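Local coordinates for 5' nucleotidase family protein (Staphylococcus aureus subsp. aureus, PDB 4Q7F) that belongs to the 5'-nucleotidase family and joins a metal-binding calcineurin-like phosphoesterase domain to a 5'-nucleotidase C-terminal domain, at residues 97-107 against 123-132; 33-42 against 309-318. One frame throughout, in Å; residues are numbered along the deposited sequence.

Interaction 1: 97-107 against 123-132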
loop_
_atom_site.group_PDB
_atom_site.type_symbol
_atom_site.label_atom_id
_atom_site.label_comp_id
_atom_site.label_asym_id
_atom_site.label_seq_id
_atom_site.Cartn_x
_atom_site.Cartn_y
_atom_site.Cartn_z
ATOM N N TYR A 97 16.997 -6.049 -8.211
ATOM C CA TYR A 97 16.996 -7.023 -7.118
ATOM C C TYR A 97 18.019 -8.130 -7.347
ATOM O O TYR A 97 18.728 -8.545 -6.426
ATOM C CB TYR A 97 15.611 -7.611 -6.877
ATOM C CG TYR A 97 14.722 -6.745 -6.031
ATOM C CD1 TYR A 97 13.957 -5.737 -6.581
ATOM C CD2 TYR A 97 14.672 -6.930 -4.657
ATOM C CE1 TYR A 97 13.150 -4.934 -5.777
ATOM C CE2 TYR A 97 13.891 -6.135 -3.858
ATOM C CZ TYR A 97 13.130 -5.146 -4.418
ATOM O OH TYR A 97 12.354 -4.384 -3.573
ATOM N N ASN A 98 18.096 -8.597 -8.586
ATOM C CA ASN A 98 18.983 -9.657 -8.920
ATOM C C ASN A 98 20.456 -9.342 -8.689
ATOM O O ASN A 98 21.184 -10.227 -8.232
ATOM C CB ASN A 98 18.740 -10.164 -10.363
ATOM C CG ASN A 98 17.564 -11.125 -10.455
ATOM O OD1 ASN A 98 16.978 -11.500 -9.457
ATOM N ND2 ASN A 98 17.228 -11.529 -11.663
ATOM N N ARG A 99 20.899 -8.111 -8.993
ATOM C CA ARG A 99 22.301 -7.723 -8.765
ATOM C C ARG A 99 22.657 -7.757 -7.298
ATOM O O ARG A 99 23.782 -8.054 -6.938
ATOM C CB ARG A 99 22.606 -6.279 -9.140
ATOM C CG ARG A 99 22.240 -5.804 -10.508
ATOM C CD ARG A 99 23.048 -4.554 -10.774
ATOM N NE ARG A 99 22.353 -3.663 -11.674
ATOM C CZ ARG A 99 21.915 -2.465 -11.328
ATOM N NH1 ARG A 99 21.272 -1.735 -12.221
ATOM N NH2 ARG A 99 22.154 -1.992 -10.111
HETATM N N MSE A 100 21.679 -7.459 -6.456
HETATM C CA MSE A 100 21.931 -7.326 -5.012
HETATM C C MSE A 100 22.095 -8.608 -4.242
HETATM O O MSE A 100 22.381 -8.589 -3.043
HETATM C CB MSE A 100 20.748 -6.527 -4.459
HETATM C CG MSE A 100 20.825 -5.115 -5.024
HETATM SE SE MSE A 100 19.299 -4.103 -4.352
HETATM C CE MSE A 100 19.696 -2.506 -5.440
ATOM N N ALA A 101 21.854 -9.735 -4.890
ATOM C CA ALA A 101 21.999 -11.041 -4.239
ATOM C C ALA A 101 21.233 -11.223 -2.933
ATOM O O ALA A 101 21.822 -11.485 -1.888
ATOM C CB ALA A 101 23.468 -11.394 -4.065
ATOM N N PHE A 102 19.897 -11.084 -3.010
ATOM C CA PHE A 102 19.026 -11.364 -1.884
ATOM C C PHE A 102 18.929 -12.877 -1.715
ATOM O O PHE A 102 19.289 -13.645 -2.618
ATOM C CB PHE A 102 17.619 -10.822 -2.110
ATOM C CG PHE A 102 17.468 -9.375 -1.810
ATOM C CD1 PHE A 102 17.975 -8.416 -2.676
ATOM C CD2 PHE A 102 16.745 -8.959 -0.689
ATOM C CE1 PHE A 102 17.815 -7.066 -2.403
ATOM C CE2 PHE A 102 16.579 -7.632 -0.415
ATOM C CZ PHE A 102 17.101 -6.673 -1.270
ATOM N N ASP A 103 18.417 -13.292 -0.567
ATOM C CA ASP A 103 18.296 -14.694 -0.240
ATOM C C ASP A 103 16.885 -15.164 -0.404
ATOM O O ASP A 103 16.637 -16.271 -0.897
ATOM C CB ASP A 103 18.843 -14.926 1.171
ATOM C CG ASP A 103 20.344 -14.647 1.244
ATOM O OD1 ASP A 103 21.121 -15.400 0.589
ATOM O OD2 ASP A 103 20.743 -13.670 1.927
ATOM N N PHE A 104 15.933 -14.313 -0.027
ATOM C CA PHE A 104 14.570 -14.659 -0.215
ATOM C C PHE A 104 13.677 -13.466 0.064
ATOM O O PHE A 104 14.134 -12.386 0.514
ATOM C CB PHE A 104 14.149 -15.872 0.626
ATOM C CG PHE A 104 14.336 -15.698 2.098
ATOM C CD1 PHE A 104 13.359 -15.102 2.863
ATOM C CD2 PHE A 104 15.478 -16.168 2.718
ATOM C CE1 PHE A 104 13.532 -14.944 4.230
ATOM C CE2 PHE A 104 15.664 -16.021 4.077
ATOM C CZ PHE A 104 14.679 -15.411 4.834
ATOM N N GLY A 105 12.424 -13.657 -0.294
ATOM C CA GLY A 105 11.391 -12.645 -0.086
ATOM C C GLY A 105 10.013 -13.219 0.125
ATOM O O GLY A 105 9.828 -14.451 0.206
ATOM N N THR A 106 9.047 -12.306 0.256
ATOM C CA THR A 106 7.664 -12.626 0.441
ATOM C C THR A 106 6.794 -11.782 -0.516
ATOM O O THR A 106 7.279 -10.824 -1.167
ATOM C CB THR A 106 7.198 -12.314 1.882
ATOM O OG1 THR A 106 7.357 -10.922 2.145
ATOM C CG2 THR A 106 7.988 -13.134 2.890
ATOM N N LEU A 107 5.514 -12.131 -0.573
ATOM C CA LEU A 107 4.559 -11.443 -1.410
ATOM C C LEU A 107 3.744 -10.493 -0.599
ATOM O O LEU A 107 3.268 -10.834 0.489
ATOM C CB LEU A 107 3.583 -12.430 -2.055
ATOM C CG LEU A 107 4.093 -13.410 -3.091
ATOM C CD1 LEU A 107 2.973 -14.362 -3.437
ATOM C CD2 LEU A 107 4.608 -12.679 -4.325
ATOM N N LEU A 123 8.234 -13.581 -10.663
ATOM C CA LEU A 123 8.831 -14.570 -9.774
ATOM C C LEU A 123 9.842 -15.467 -10.468
ATOM O O LEU A 123 10.843 -15.843 -9.862
ATOM C CB LEU A 123 7.778 -15.428 -9.074
ATOM C CG LEU A 123 6.753 -14.645 -8.231
ATOM C CD1 LEU A 123 5.821 -15.585 -7.478
ATOM C CD2 LEU A 123 7.451 -13.719 -7.278
ATOM N N ARG A 124 9.587 -15.823 -11.727
ATOM C CA ARG A 124 10.520 -16.700 -12.438
ATOM C C ARG A 124 11.765 -15.958 -12.938
ATOM O O ARG A 124 12.777 -16.583 -13.208
ATOM C CB ARG A 124 9.829 -17.521 -13.553
ATOM C CG ARG A 124 9.087 -16.757 -14.635
ATOM C CD ARG A 124 8.498 -17.718 -15.685
ATOM N NE ARG A 124 7.595 -17.022 -16.610
ATOM C CZ ARG A 124 6.266 -16.946 -16.492
ATOM N NH1 ARG A 124 5.572 -16.258 -17.391
ATOM N NH2 ARG A 124 5.616 -17.542 -15.493
ATOM N N ARG A 125 11.682 -14.635 -13.049
ATOM C CA ARG A 125 12.820 -13.819 -13.477
ATOM C C ARG A 125 13.795 -13.526 -12.278
ATOM O O ARG A 125 14.980 -13.279 -12.481
ATOM C CB ARG A 125 12.358 -12.497 -14.104
ATOM C CG ARG A 125 11.739 -12.609 -15.494
ATOM C CD ARG A 125 11.215 -11.240 -15.964
ATOM N NE ARG A 125 10.582 -11.281 -17.293
ATOM C CZ ARG A 125 11.233 -11.255 -18.460
ATOM N NH1 ARG A 125 12.559 -11.212 -18.506
ATOM N NH2 ARG A 125 10.550 -11.290 -19.598
ATOM N N LEU A 126 13.276 -13.553 -11.051
ATOM C CA LEU A 126 14.089 -13.324 -9.858
ATOM C C LEU A 126 15.012 -14.509 -9.586
ATOM O O LEU A 126 14.644 -15.672 -9.826
ATOM C CB LEU A 126 13.223 -13.092 -8.630
ATOM C CG LEU A 126 12.346 -11.837 -8.618
ATOM C CD1 LEU A 126 11.295 -11.878 -7.517
ATOM C CD2 LEU A 126 13.202 -10.583 -8.458
ATOM N N ASN A 127 16.185 -14.203 -9.054
ATOM C CA ASN A 127 17.209 -15.227 -8.751
ATOM C C ASN A 127 17.226 -15.715 -7.282
ATOM O O ASN A 127 18.207 -16.235 -6.813
ATOM C CB ASN A 127 18.595 -14.753 -9.208
ATOM C CG ASN A 127 19.095 -13.547 -8.435
ATOM O OD1 ASN A 127 18.593 -13.227 -7.372
ATOM N ND2 ASN A 127 20.103 -12.873 -8.976
ATOM N N TYR A 128 16.101 -15.563 -6.587
ATOM C CA TYR A 128 15.938 -16.068 -5.239
ATOM C C TYR A 128 14.458 -16.413 -5.074
ATOM O O TYR A 128 13.632 -15.890 -5.797
ATOM C CB TYR A 128 16.364 -15.036 -4.193
ATOM C CG TYR A 128 15.652 -13.710 -4.329
ATOM C CD1 TYR A 128 14.406 -13.495 -3.746
ATOM C CD2 TYR A 128 16.217 -12.688 -5.052
ATOM C CE1 TYR A 128 13.754 -12.287 -3.876
ATOM C CE2 TYR A 128 15.579 -11.479 -5.198
ATOM C CZ TYR A 128 14.347 -11.287 -4.602
ATOM O OH TYR A 128 13.744 -10.084 -4.756
ATOM N N PRO A 129 14.128 -17.299 -4.124
ATOM C CA PRO A 129 12.748 -17.704 -3.922
ATOM C C PRO A 129 11.885 -16.711 -3.178
ATOM O O PRO A 129 12.364 -15.984 -2.312
ATOM C CB PRO A 129 12.871 -18.962 -3.060
ATOM C CG PRO A 129 14.141 -18.787 -2.329
ATOM C CD PRO A 129 15.058 -18.123 -3.332
ATOM N N VAL A 130 10.604 -16.702 -3.519
ATOM C CA VAL A 130 9.626 -15.870 -2.822
ATOM C C VAL A 130 8.766 -16.853 -2.032
ATOM O O VAL A 130 8.174 -17.769 -2.603
ATOM C CB VAL A 130 8.822 -14.994 -3.792
ATOM C CG1 VAL A 130 7.654 -14.321 -3.065
ATOM C CG2 VAL A 130 9.734 -13.940 -4.405
ATOM N N LEU A 131 8.722 -16.675 -0.713
ATOM C CA LEU A 131 8.046 -17.635 0.153
ATOM C C LEU A 131 6.666 -17.144 0.568
ATOM O O LEU A 131 6.546 -16.067 1.139
ATOM C CB LEU A 131 8.900 -17.897 1.395
ATOM C CG LEU A 131 10.309 -18.464 1.118
ATOM C CD1 LEU A 131 11.110 -18.497 2.413
ATOM C CD2 LEU A 131 10.244 -19.851 0.502
ATOM N N CYS A 132 5.641 -17.931 0.246
ATOM C CA CYS A 132 4.245 -17.603 0.626
ATOM C C CYS A 132 3.503 -18.892 0.927
ATOM O O CYS A 132 3.086 -19.604 0.013
ATOM C CB CYS A 132 3.541 -16.841 -0.477
ATOM S SG CYS A 132 1.863 -16.367 0.005
HETATM O O HOH W 1 19.177 -11.129 -5.712
HETATM O O HOH W 2 4.526 -14.326 1.107
#
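Gly105 O draws two groups from residues 123-132. Leu131 N gives it a short, almost straight hydrogen bond (2.6 Å, 174°), and Val130 CA adds a CA-H...O contact to the same oxygen at 3.4 Å. Gly105 N donates in turn to Pro129 O, so Gly105 makes a single bridge to Val130 with the bonding pattern of parallel strands. Having no side chain, Gly105 lets the Tyr128 ring lie close against the backbone. One step on, water 2 replaces a direct bond, joining Leu107 N to Leu131 O.

At the other end two asparagines slide past each other with stacked amides. Asn98 OD1 accepts from Asn127 N (2.8 Å), well tilted from the carbonyl plane, while Asn98 ND2 donates within its own amide plane to Arg125 O (3.0 Å, 166°). Asparagine suits this place because one amide can both donate and accept where the chain leaves helix 116-125. Asn127 ND2 returns a bond to Asn98 O, and water 1 bridges Asn127 OD1 and Phe102 N.

Between these polar ends stands Tyr128. With chi1 at 55°, CG sits between the backbone N and the carbonyl carbon, and the ring is brought under Phe102, whose CB lies over one face, 3.9 Å from the centroid. Tyr128 OH comes within 3.3 Å of Tyr97 CD2. Beyond the bridge, the Leu107 and Val130 side chains cross at about a right angle, Leu107 CG on Val130 CG1 at 3.7 Å, while Leu107 CD1 rests on Cys132 CB.

Strand 104-105 is an outermost strand of its five-stranded sheet; Phe104 and Thr106 bond through their backbones to Asp69, at the end of strand 65-69. Asp69 OD2 is also hydrogen-bonded to Tyr97 OH, and the Tyr97 side chain touches Leu48 of helix 48-59. Thr106, bonded to Asn70, lies about 9 Å from the magnesium ion.

Interaction 2: 33-42 against 309-318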
loop_
_atom_site.group_PDB
_atom_site.type_symbol
_atom_site.label_atom_id
_atom_site.label_comp_id
_atom_site.label_asym_id
_atom_site.label_seq_id
_atom_site.Cartn_x
_atom_site.Cartn_y
_atom_site.Cartn_z
ATOM N N PHE A 33 15.641 4.434 -6.937
ATOM C CA PHE A 33 16.476 5.618 -6.945
ATOM C C PHE A 33 16.279 6.418 -5.679
ATOM O O PHE A 33 15.310 6.203 -4.982
ATOM C CB PHE A 33 16.186 6.445 -8.169
ATOM C CG PHE A 33 16.482 5.715 -9.444
ATOM C CD1 PHE A 33 17.780 5.508 -9.838
ATOM C CD2 PHE A 33 15.473 5.195 -10.202
ATOM C CE1 PHE A 33 18.063 4.814 -10.985
ATOM C CE2 PHE A 33 15.750 4.503 -11.369
ATOM C CZ PHE A 33 17.051 4.305 -11.747
ATOM N N PRO A 34 17.225 7.327 -5.355
ATOM C CA PRO A 34 17.088 8.131 -4.129
ATOM C C PRO A 34 16.219 9.350 -4.362
ATOM O O PRO A 34 16.723 10.495 -4.335
ATOM C CB PRO A 34 18.529 8.510 -3.819
ATOM C CG PRO A 34 19.178 8.562 -5.165
ATOM C CD PRO A 34 18.592 7.414 -5.905
ATOM N N THR A 35 14.930 9.098 -4.624
ATOM C CA THR A 35 13.956 10.155 -4.906
ATOM C C THR A 35 12.522 9.685 -4.747
ATOM O O THR A 35 12.223 8.507 -4.961
ATOM C CB THR A 35 14.119 10.679 -6.348
ATOM O OG1 THR A 35 13.149 11.698 -6.618
ATOM C CG2 THR A 35 13.953 9.543 -7.363
ATOM N N ASP A 36 11.629 10.620 -4.400
ATOM C CA ASP A 36 10.196 10.346 -4.311
ATOM C C ASP A 36 9.491 10.930 -5.563
ATOM O O ASP A 36 8.266 10.923 -5.666
ATOM C CB ASP A 36 9.588 10.905 -3.015
ATOM C CG ASP A 36 9.707 12.404 -2.889
ATOM O OD1 ASP A 36 10.027 13.115 -3.867
ATOM O OD2 ASP A 36 9.456 12.893 -1.775
ATOM N N PHE A 37 10.301 11.453 -6.488
ATOM C CA PHE A 37 9.849 12.014 -7.784
ATOM C C PHE A 37 9.003 13.295 -7.723
ATOM O O PHE A 37 8.419 13.710 -8.726
ATOM C CB PHE A 37 9.156 10.943 -8.620
ATOM C CG PHE A 37 10.007 9.740 -8.878
ATOM C CD1 PHE A 37 10.968 9.756 -9.888
ATOM C CD2 PHE A 37 9.864 8.599 -8.108
ATOM C CE1 PHE A 37 11.774 8.654 -10.113
ATOM C CE2 PHE A 37 10.658 7.490 -8.338
ATOM C CZ PHE A 37 11.604 7.516 -9.351
ATOM N N THR A 38 8.969 13.961 -6.582
ATOM C CA THR A 38 8.226 15.212 -6.491
ATOM C C THR A 38 8.809 16.245 -7.477
ATOM O O THR A 38 8.097 17.115 -7.962
ATOM C CB THR A 38 8.152 15.747 -5.051
ATOM O OG1 THR A 38 9.448 15.799 -4.488
ATOM C CG2 THR A 38 7.314 14.822 -4.194
ATOM N N SER A 39 10.091 16.113 -7.808
ATOM C CA SER A 39 10.723 16.982 -8.816
ATOM C C SER A 39 11.876 16.205 -9.455
ATOM O O SER A 39 12.425 15.303 -8.849
ATOM C CB SER A 39 11.185 18.334 -8.228
ATOM O OG SER A 39 12.214 18.190 -7.254
ATOM N N ARG A 40 12.211 16.566 -10.688
ATOM C CA ARG A 40 13.235 15.875 -11.475
ATOM C C ARG A 40 14.573 15.621 -10.820
ATOM O O ARG A 40 15.093 14.503 -10.894
ATOM C CB ARG A 40 13.476 16.636 -12.777
ATOM C CG ARG A 40 14.524 15.993 -13.669
ATOM C CD ARG A 40 14.738 16.758 -14.959
ATOM N NE ARG A 40 15.645 15.994 -15.804
ATOM C CZ ARG A 40 15.282 15.189 -16.806
ATOM N NH1 ARG A 40 16.219 14.533 -17.472
ATOM N NH2 ARG A 40 14.004 15.038 -17.166
ATOM N N ASN A 41 15.135 16.646 -10.178
ATOM C CA ASN A 41 16.479 16.556 -9.592
ATOM C C ASN A 41 16.483 16.171 -8.103
ATOM O O ASN A 41 17.537 16.118 -7.463
ATOM C CB ASN A 41 17.197 17.890 -9.827
ATOM C CG ASN A 41 17.237 18.281 -11.309
ATOM O OD1 ASN A 41 17.766 17.550 -12.140
ATOM N ND2 ASN A 41 16.691 19.443 -11.631
ATOM N N GLN A 42 15.302 15.872 -7.576
ATOM C CA GLN A 42 15.118 15.500 -6.174
ATOM C C GLN A 42 16.109 14.398 -5.830
ATOM O O GLN A 42 16.377 13.507 -6.647
ATOM C CB GLN A 42 13.665 15.029 -5.947
ATOM C CG GLN A 42 12.970 15.496 -4.658
ATOM C CD GLN A 42 13.089 14.591 -3.446
ATOM O OE1 GLN A 42 13.035 13.350 -3.539
ATOM N NE2 GLN A 42 13.160 15.213 -2.277
ATOM N N LEU A 309 18.948 5.107 -16.968
ATOM C CA LEU A 309 17.561 4.692 -16.752
ATOM C C LEU A 309 16.790 5.772 -15.991
ATOM O O LEU A 309 15.672 6.111 -16.366
ATOM C CB LEU A 309 17.509 3.349 -16.022
ATOM C CG LEU A 309 16.141 2.801 -15.589
ATOM C CD1 LEU A 309 15.167 2.729 -16.753
ATOM C CD2 LEU A 309 16.299 1.434 -14.941
ATOM N N ARG A 310 17.368 6.293 -14.902
ATOM C CA ARG A 310 16.750 7.392 -14.145
ATOM C C ARG A 310 16.414 8.551 -15.103
ATOM O O ARG A 310 15.344 9.124 -15.027
ATOM C CB ARG A 310 17.707 7.866 -13.037
ATOM C CG ARG A 310 17.420 9.213 -12.356
ATOM C CD ARG A 310 16.459 9.117 -11.210
ATOM N NE ARG A 310 16.065 10.417 -10.659
ATOM C CZ ARG A 310 16.538 10.992 -9.545
ATOM N NH1 ARG A 310 17.465 10.414 -8.800
ATOM N NH2 ARG A 310 16.043 12.173 -9.162
ATOM N N LYS A 311 17.336 8.898 -15.987
ATOM C CA LYS A 311 17.104 10.006 -16.944
ATOM C C LYS A 311 15.920 9.735 -17.865
ATOM O O LYS A 311 15.098 10.626 -18.098
ATOM C CB LYS A 311 18.350 10.287 -17.801
ATOM C CG LYS A 311 18.174 11.444 -18.781
ATOM C CD LYS A 311 19.369 11.551 -19.712
ATOM C CE LYS A 311 19.285 12.783 -20.606
ATOM N NZ LYS A 311 18.079 12.830 -21.476
ATOM N N GLN A 312 15.866 8.524 -18.426
ATOM C CA GLN A 312 14.749 8.120 -19.286
ATOM C C GLN A 312 13.450 8.251 -18.503
ATOM O O GLN A 312 12.446 8.751 -19.011
ATOM C CB GLN A 312 14.921 6.682 -19.745
ATOM C CG GLN A 312 15.998 6.502 -20.814
ATOM C CD GLN A 312 16.287 5.044 -21.088
ATOM O OE1 GLN A 312 16.301 4.215 -20.169
ATOM N NE2 GLN A 312 16.562 4.721 -22.346
ATOM N N LEU A 313 13.493 7.811 -17.258
ATOM C CA LEU A 313 12.340 7.873 -16.392
ATOM C C LEU A 313 11.920 9.323 -16.173
ATOM O O LEU A 313 10.754 9.669 -16.361
ATOM C CB LEU A 313 12.659 7.185 -15.059
ATOM C CG LEU A 313 11.588 7.310 -13.974
ATOM C CD1 LEU A 313 10.222 6.872 -14.484
ATOM C CD2 LEU A 313 12.016 6.479 -12.767
ATOM N N GLU A 314 12.868 10.180 -15.793
ATOM C CA GLU A 314 12.542 11.605 -15.575
ATOM C C GLU A 314 12.033 12.248 -16.866
ATOM O O GLU A 314 11.077 13.033 -16.858
ATOM C CB GLU A 314 13.752 12.363 -15.023
ATOM C CG GLU A 314 14.235 11.875 -13.653
ATOM C CD GLU A 314 13.245 12.073 -12.531
ATOM O OE1 GLU A 314 12.204 12.806 -12.687
ATOM O OE2 GLU A 314 13.523 11.495 -11.449
ATOM N N ASP A 315 12.670 11.921 -17.990
ATOM C CA ASP A 315 12.228 12.470 -19.273
ATOM C C ASP A 315 10.739 12.135 -19.519
ATOM O O ASP A 315 9.956 13.000 -19.889
ATOM C CB ASP A 315 13.106 11.973 -20.417
ATOM C CG ASP A 315 14.517 12.584 -20.396
ATOM O OD1 ASP A 315 14.811 13.495 -19.577
ATOM O OD2 ASP A 315 15.347 12.157 -21.211
ATOM N N TRP A 316 10.358 10.881 -19.273
ATOM C CA TRP A 316 8.982 10.449 -19.446
ATOM C C TRP A 316 8.074 11.194 -18.484
ATOM O O TRP A 316 7.007 11.652 -18.870
ATOM C CB TRP A 316 8.883 8.937 -19.231
ATOM C CG TRP A 316 7.557 8.367 -19.468
ATOM C CD1 TRP A 316 6.962 8.147 -20.681
ATOM C CD2 TRP A 316 6.659 7.845 -18.478
ATOM N NE1 TRP A 316 5.741 7.544 -20.500
ATOM C CE2 TRP A 316 5.529 7.352 -19.160
ATOM C CE3 TRP A 316 6.703 7.753 -17.083
ATOM C CZ2 TRP A 316 4.445 6.784 -18.491
ATOM C CZ3 TRP A 316 5.640 7.188 -16.421
ATOM C CH2 TRP A 316 4.526 6.700 -17.118
ATOM N N LEU A 317 8.519 11.338 -17.235
ATOM C CA LEU A 317 7.739 12.054 -16.245
ATOM C C LEU A 317 7.521 13.520 -16.609
ATOM O O LEU A 317 6.515 14.112 -16.223
ATOM C CB LEU A 317 8.387 11.918 -14.869
ATOM C CG LEU A 317 8.240 10.508 -14.292
ATOM C CD1 LEU A 317 9.030 10.390 -13.012
ATOM C CD2 LEU A 317 6.768 10.170 -14.040
ATOM N N ASP A 318 8.444 14.100 -17.368
ATOM C CA ASP A 318 8.321 15.494 -17.785
ATOM C C ASP A 318 7.443 15.703 -19.005
ATOM O O ASP A 318 7.176 16.850 -19.377
ATOM C CB ASP A 318 9.717 16.095 -18.052
ATOM C CG ASP A 318 10.509 16.321 -16.775
ATOM O OD1 ASP A 318 9.881 16.410 -15.687
ATOM O OD2 ASP A 318 11.755 16.417 -16.858
HETATM O O HOH W 3 12.780 12.503 -9.047
#
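Arg40 grips Asp315 end-on, NH1 at 2.7 Å and NH2 at 3.0 Å from the single oxygen OD1, with guanidinium and carboxylate nearly coplanar. Its NH2 also reaches Asp318 OD2 (2.7 Å), on the anti side but well out of the carboxylate plane. The chain is extended from CG to NE, with CG opposite the backbone N (chi1 -180°), and this length carries the charge from the loop to the helix. Glu314 CB lies over one face of the guanidinium. Lys311 NZ holds the other Asp315 oxygen, OD2, through its syn lone pair; two cations thus share one carboxylate, which would favour its ionised form.

A second arginine runs the opposite way. Arg310 NH2 donates to Gln42 O (2.9 Å, 160°), in both the guanidinium and the carbonyl plane, and to Arg40 O (3.1 Å) at more of a tilt, gripping carbonyls of the type I turn from Ser39 to Gln42. A bend at chi2 (86°) turns the chain toward them, while NE pairs with Glu314 OE2. Thr35 CG2 covers the centre of this guanidinium, and water 3 links Thr35 OG1, Ser39 O and Glu314 OE2.

Next to these charges the packing is apolar. Arg310 CB makes a CH-pi contact over the Phe33 ring, 3.9 Å from its centroid. Phe37 CE1 presses on Leu313 CD2 at 3.4 Å, and its CD1 meets Leu317 CD1.

The contact fastens the loop between strand 19-25 and helix 48-59 to helix 304-317. Arg378 of helix 377-383 bonds Glu314, Asp318 and Phe37 O, and Tyr82 of helix 78-85 packs against Leu313.

Interaction 1 is the more buried of the two and belongs to the phosphoesterase core: backbone bonds, an asparagine pair and a tyrosine join the edge of a sheet to the chain leaving helix 116-125. Interaction 2 is only partly buried and clamps a loop without regular structure onto a helix with arginine-carboxylate bridges, aromatic rings filling the inner side. The first closes a short span of chain; the second joins segments 267 residues apart and encloses the first in sequence. Their centres lie 26 Å apart and their nearest atoms about 6 Å, without touching. The 33-42 loop of interaction 2 leads on toward helix 48-59, which packs on Tyr97 of interaction 1.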